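Local coordinates for protein secretion chaperonin CsaA (Picrophilus torridus, PDB 5ZDI) that probably binds tRNA and belongs to the CsaA type of protein secretion chaperonin, at residues M1-Y4 / N5-S8; K34-F37 / G38-I41. All blocks are in the same frame, centred on the assembly; numbering follows the deposited sequence. Where two conformers were deposited one is given.

Overall arrangement
From the N terminus, interaction 1 comes first: the lead-in 1-4 turns straight into helix 4-8 and caps it, with the centre of the contact about 22 Å from the centre of the chain. The second subunit meets this outlying piece. The chain then runs through the antiparallel strands 12-22 and 31-36. At the end of the latter, interaction 2 closes the tight passage into helix 38-41, which leads on to strand 43-48. The two contacts follow in series, neither nesting nor crossing. The centres of interactions 1 and 2 lie about 26 Å apart. One shapes the N-terminal helix at the subunit interface, the other a strand-to-helix junction of the OB-clan domain.

Interaction 1: M1-Y4 / N5-S8; sequences MITY and NDFS
The carboxylate of Asp6 is the flat group that meets Thr3, and one of its oxygens is approached from above its plane. Thr3 N donates to Asp6 OD2 over 2.9 Å, from a position 56° out of the carboxylate plane. The bond is nearly straight, with an N-H...O angle of 169°. The return bond runs from Asp6 N to Thr3 OG1, also 2.9 Å but more bent. The two together make a capping box, with Thr3 as N-cap of helix 4-8. The hydroxyl can reach forward over the first turn because chi1 of Thr3, 54°, sets OG1 between the backbone N and the carbonyl carbon. The box thus gives partners to backbone N-H groups on both sides of the helix start. Ile2 crosses the Asp6 side chain at a slant, its CB 3.5 Å from Asp6 OD2, while Asp6 OD1 has a long, weak ion pair with Lys9.

Both aromatic rings meet the second subunit. The Tyr4 ring stacks with Phe69 of the second subunit, and Phe7 packs on that same Phe69, so the short helix presents both to the neighbour; Ile2 lies on Ile10 of that subunit.

Within the turn, Ser8 N donates to Tyr4 O at 3.2 Å, the regular helical bond, with a weak one from Phe7 N to Thr3 O just before it. Finally, the Ser8 hydroxyl donates to the carbonyl three residues back, OG to Asn5 O at 2.8 Å.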
ATOM      1  N   MET A   1      15.029 -10.842   1.719  1.00 46.08           N
ATOM      2  CA  MET A   1      15.637 -10.465   3.013  1.00 40.74           C
ATOM      3  C   MET A   1      14.643 -10.512   4.186  1.00 35.60           C
ATOM      4  O   MET A   1      15.049 -10.700   5.292  1.00 31.08           O
ATOM      5  CB  MET A   1      16.598  -9.253   2.948  1.00 39.73           C
ATOM      6  CG  MET A   1      16.123  -7.819   3.122  1.00 39.13           C
ATOM      7  SD  MET A   1      17.617  -6.736   3.142  1.00 66.37           S
ATOM      8  CE  MET A   1      18.557  -7.382   4.532  1.00 51.23           C
ATOM      9  N   ILE A   2      13.357 -10.530   3.909  1.00 32.76           N
ATOM     10  CA  ILE A   2      12.331 -10.914   4.915  1.00 31.13           C
ATOM     11  C   ILE A   2      11.730 -12.287   4.589  1.00 34.37           C
ATOM     12  O   ILE A   2      12.217 -12.953   3.681  1.00 35.80           O
ATOM     13  CB  ILE A   2      11.278  -9.849   4.981  1.00 31.58           C
ATOM     14  CG1 ILE A   2      10.754  -9.540   3.543  1.00 31.18           C
ATOM     15  CG2 ILE A   2      11.905  -8.609   5.574  1.00 31.83           C
ATOM     16  CD1 ILE A   2       9.432  -8.855   3.522  1.00 36.52           C
ATOM     17  N   THR A   3      10.722 -12.742   5.339  1.00 35.17           N
ATOM     18  CA  THR A   3       9.764 -13.808   4.848  1.00 34.58           C
ATOM     19  C   THR A   3       8.403 -13.361   4.414  1.00 35.86           C
ATOM     20  O   THR A   3       7.974 -12.322   4.862  1.00 38.88           O
ATOM     21  CB  THR A   3       9.595 -14.857   5.967  1.00 42.60           C
ATOM     22  OG1 THR A   3       9.205 -14.240   7.224  1.00 32.61           O
ATOM     23  CG2 THR A   3      10.921 -15.554   6.158  1.00 44.97           C
ATOM     24  N   TYR A   4       7.627 -14.185   3.654  1.00 43.42           N
ATOM     25  CA  TYR A   4       6.162 -13.894   3.382  1.00 41.21           C
ATOM     26  C   TYR A   4       5.429 -13.834   4.696  1.00 43.48           C
ATOM     27  O   TYR A   4       4.488 -12.967   4.871  1.00 37.80           O
ATOM     28  CB  TYR A   4       5.423 -14.838   2.352  1.00 45.22           C
ATOM     29  CG  TYR A   4       5.514 -14.398   0.860  1.00 43.60           C
ATOM     30  CD1 TYR A   4       6.658 -14.682   0.077  1.00 44.04           C
ATOM     31  CD2 TYR A   4       4.477 -13.722   0.222  1.00 44.21           C
ATOM     32  CE1 TYR A   4       6.759 -14.290  -1.272  1.00 38.76           C
ATOM     33  CE2 TYR A   4       4.590 -13.320  -1.132  1.00 42.26           C
ATOM     34  CZ  TYR A   4       5.732 -13.580  -1.883  1.00 42.03           C
ATOM     35  OH  TYR A   4       5.844 -13.143  -3.264  1.00 34.67           O
ATOM     36  N   ASN A   5       5.909 -14.648   5.651  1.00 34.98           N
ATOM     37  CA  ASN A   5       5.368 -14.564   7.006  1.00 35.08           C
ATOM     38  C   ASN A   5       5.593 -13.218   7.692  1.00 31.60           C
ATOM     39  O   ASN A   5       4.691 -12.740   8.426  1.00 31.14           O
ATOM     40  CB  ASN A   5       5.898 -15.675   7.911  1.00 35.40           C
ATOM     41  CG  ASN A   5       4.919 -16.034   8.992  1.00 42.06           C
ATOM     42  OD1 ASN A   5       5.110 -15.666  10.146  1.00 50.51           O
ATOM     43  ND2 ASN A   5       3.797 -16.663   8.598  1.00 39.30           N
ATOM     44  N   ASP A   6       6.784 -12.618   7.513  1.00 30.14           N
ATOM     45  CA  ASP A   6       7.052 -11.316   8.078  1.00 28.35           C
ATOM     46  C   ASP A   6       6.018 -10.275   7.622  1.00 29.44           C
ATOM     47  O   ASP A   6       5.593  -9.447   8.404  1.00 27.89           O
ATOM     48  CB  ASP A   6       8.442 -10.794   7.774  1.00 30.67           C
ATOM     49  CG  ASP A   6       9.557 -11.551   8.524  1.00 35.86           C
ATOM     50  OD1 ASP A   6       9.259 -12.176   9.593  1.00 42.65           O
ATOM     51  OD2 ASP A   6      10.714 -11.512   7.998  1.00 27.55           O
ATOM     52  N   PHE A   7       5.592 -10.331   6.373  1.00 23.24           N
ATOM     53  CA  PHE A   7       4.636  -9.346   5.884  1.00 22.26           C
ATOM     54  C   PHE A   7       3.254  -9.600   6.484  1.00 23.81           C
ATOM     55  O   PHE A   7       2.565  -8.681   6.873  1.00 21.44           O
ATOM     56  CB  PHE A   7       4.595  -9.409   4.370  1.00 22.41           C
ATOM     57  CG  PHE A   7       3.675  -8.390   3.768  1.00 22.49           C
ATOM     58  CD1 PHE A   7       3.961  -7.063   3.904  1.00 25.05           C
ATOM     59  CD2 PHE A   7       2.496  -8.777   3.144  1.00 24.22           C
ATOM     60  CE1 PHE A   7       3.114  -6.128   3.337  1.00 24.98           C
ATOM     61  CE2 PHE A   7       1.625  -7.830   2.610  1.00 24.17           C
ATOM     62  CZ  PHE A   7       1.943  -6.509   2.728  1.00 23.28           C
ATOM     63  N   SER A   8       2.884 -10.866   6.646  1.00 23.72           N
ATOM     64  CA  SER A   8       1.573 -11.230   7.203  0.50 23.88           C
ATOM     65  C   SER A   8       1.384 -10.709   8.615  1.00 24.68           C
ATOM     66  O   SER A   8       0.250 -10.533   9.024  1.00 26.54           O
ATOM     67  CB  SER A   8       1.317 -12.774   7.138  0.50 23.68           C
ATOM     68  OG  SER A   8       2.055 -13.494   8.102  0.50 22.51           O
TER

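Interaction 2: K34-F37 / G38-I41; sequences KIYF and GDII
Gly38 slides under the ring of Tyr36, and with Phe37 these residues make up most of the contact. The Gly38 N atom sits 3.4 Å from the ring plane, over its centre, and CA follows on the same face as a CH-pi contact, 3.8 Å from the ring centroid and 30° off the normal. Tyr36 carries its ring forward along the chain, over the next peptide but one, because its CG stands opposite the backbone N (chi1 -180°). Its hydroxyl then arrives by Asp39: OH lies 3.1 Å from Asp39 OD1, at an angle too poor for a hydrogen bond, with ring and carboxylate planes 73° apart. The backbone of Gly38, with its positive phi, makes the sharp turn.

Phe37 has its ring leading away from the helix, where it packs on Val81 of strand 77-88 and Ala65 of strand 62-66, and it meets the helix with its CB, 3.7 Å from Ile41 CG2. Beside this apolar touch a water bridges the backbone: it donates to Phe37 O at 2.7 Å and accepts from Ile41 N at 2.9 Å, so the link from Phe37 to Ile41, the spacing of a helical bond, runs through water. The ring of Tyr43, from strand 43-48, meets that of Tyr36.

What results is a strand-to-helix junction, in which strand 31-36 of the antiparallel OB-clan sheet turns at Gly38 into the short, weakly bonded helix 38-41.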
ATOM      1  N   LYS A  34      -8.384  12.051  11.404  1.00 16.55           N
ATOM      2  CA  LYS A  34      -9.321  11.141  12.043  1.00 16.97           C
ATOM      3  C   LYS A  34      -9.896  10.268  10.932  1.00 16.84           C
ATOM      4  O   LYS A  34     -10.512  10.746   9.996  1.00 14.55           O
ATOM      5  CB  LYS A  34     -10.370  11.900  12.827  1.00 16.95           C
ATOM      6  CG  LYS A  34     -11.396  10.945  13.392  1.00 19.08           C
ATOM      7  CD  LYS A  34     -12.326  11.726  14.305  1.00 21.54           C
ATOM      8  CE  LYS A  34     -13.441  10.850  14.772  1.00 24.05           C
ATOM      9  NZ  LYS A  34     -14.049  11.646  15.877  1.00 24.22           N
ATOM     10  N   ILE A  35      -9.622   8.955  11.030  1.00 14.86           N
ATOM     11  CA  ILE A  35      -9.823   8.005   9.921  1.00 14.00           C
ATOM     12  C   ILE A  35     -10.741   6.873  10.419  1.00 14.77           C
ATOM     13  O   ILE A  35     -10.552   6.339  11.558  1.00 15.55           O
ATOM     14  CB  ILE A  35      -8.479   7.378   9.528  1.00 13.90           C
ATOM     15  CG1 ILE A  35      -7.466   8.468   9.264  1.00 14.71           C
ATOM     16  CG2 ILE A  35      -8.634   6.433   8.363  1.00 13.77           C
ATOM     17  CD1 ILE A  35      -6.089   8.006   8.913  1.00 16.95           C
ATOM     18  N   TYR A  36     -11.688   6.518   9.576  1.00 14.35           N
ATOM     19  CA  TYR A  36     -12.672   5.439   9.893  1.00 15.09           C
ATOM     20  C   TYR A  36     -12.211   4.182   9.221  1.00 13.22           C
ATOM     21  O   TYR A  36     -11.884   4.209   8.060  1.00 16.17           O
ATOM     22  CB  TYR A  36     -14.041   5.817   9.369  1.00 15.38           C
ATOM     23  CG  TYR A  36     -15.113   4.757   9.667  1.00 16.01           C
ATOM     24  CD1 TYR A  36     -15.456   4.433  10.987  1.00 17.59           C
ATOM     25  CD2 TYR A  36     -15.791   4.096   8.620  1.00 18.38           C
ATOM     26  CE1 TYR A  36     -16.459   3.494  11.251  1.00 14.86           C
ATOM     27  CE2 TYR A  36     -16.738   3.092   8.892  1.00 17.55           C
ATOM     28  CZ  TYR A  36     -17.062   2.822  10.200  1.00 17.82           C
ATOM     29  OH  TYR A  36     -18.019   1.846  10.458  1.00 18.75           O
ATOM     30  N   PHE A  37     -12.159   3.071   9.980  1.00 14.24           N
ATOM     31  CA  PHE A  37     -11.620   1.788   9.523  1.00 15.14           C
ATOM     32  C   PHE A  37     -12.699   0.687   9.655  1.00 17.06           C
ATOM     33  O   PHE A  37     -12.402  -0.492   9.745  1.00 15.79           O
ATOM     34  CB  PHE A  37     -10.427   1.456  10.408  1.00 16.64           C
ATOM     35  CG  PHE A  37      -9.186   2.202  10.018  1.00 17.43           C
ATOM     36  CD1 PHE A  37      -8.430   1.804   8.900  1.00 16.00           C
ATOM     37  CD2 PHE A  37      -8.713   3.250  10.793  1.00 17.08           C
ATOM     38  CE1 PHE A  37      -7.289   2.484   8.504  1.00 16.16           C
ATOM     39  CE2 PHE A  37      -7.537   3.932  10.429  1.00 16.23           C
ATOM     40  CZ  PHE A  37      -6.846   3.572   9.300  1.00 16.98           C
ATOM     41  N   GLY A  38     -13.956   1.089   9.699  1.00 19.00           N
ATOM     42  CA  GLY A  38     -15.059   0.102   9.636  1.00 19.66           C
ATOM     43  C   GLY A  38     -15.643  -0.117  11.040  1.00 18.44           C
ATOM     44  O   GLY A  38     -15.095   0.350  12.075  1.00 18.81           O
ATOM     45  N   ASP A  39     -16.625  -0.997  11.110  1.00 19.62           N
ATOM     46  CA  ASP A  39     -17.448  -1.225  12.298  0.50 22.24           C
ATOM     47  C   ASP A  39     -16.741  -1.860  13.476  1.00 22.36           C
ATOM     48  O   ASP A  39     -17.272  -1.855  14.613  1.00 25.55           O
ATOM     49  CB  ASP A  39     -18.635  -2.178  11.992  0.50 22.63           C
ATOM     50  CG  ASP A  39     -19.657  -1.598  11.055  0.50 26.01           C
ATOM     51  OD1 ASP A  39     -20.043  -0.408  11.198  0.50 28.84           O
ATOM     52  OD2 ASP A  39     -20.097  -2.362  10.161  0.50 25.21           O
ATOM     53  N   ILE A  40     -15.651  -2.579  13.226  1.00 20.52           N
ATOM     54  CA  ILE A  40     -14.933  -3.262  14.286  1.00 22.89           C
ATOM     55  C   ILE A  40     -13.772  -2.407  14.819  1.00 23.06           C
ATOM     56  O   ILE A  40     -13.646  -2.149  16.024  1.00 23.24           O
ATOM     57  CB  ILE A  40     -14.446  -4.645  13.809  1.00 26.66           C
ATOM     58  CG1 ILE A  40     -15.670  -5.525  13.488  1.00 30.65           C
ATOM     59  CG2 ILE A  40     -13.555  -5.293  14.848  1.00 25.90           C
ATOM     60  CD1 ILE A  40     -15.380  -6.625  12.477  1.00 35.68           C
ATOM     61  N   ILE A  41     -12.931  -1.896  13.925  1.00 20.17           N
ATOM     62  CA  ILE A  41     -11.807  -1.053  14.394  1.00 19.25           C
ATOM     63  C   ILE A  41     -12.261   0.348  14.887  1.00 18.81           C
ATOM     64  O   ILE A  41     -11.763   0.919  15.847  1.00 21.92           O
ATOM     65  CB  ILE A  41     -10.738  -0.928  13.289  1.00 21.00           C
ATOM     66  CG1 ILE A  41     -10.198  -2.354  13.025  1.00 21.47           C
ATOM     67  CG2 ILE A  41      -9.580   0.020  13.718  1.00 20.90           C
ATOM     68  CD1 ILE A  41      -9.390  -2.451  11.756  1.00 19.66           C
TER
HETATM   69  O   HOH W   1     -13.347  -2.625  11.188  1.00 18.50           O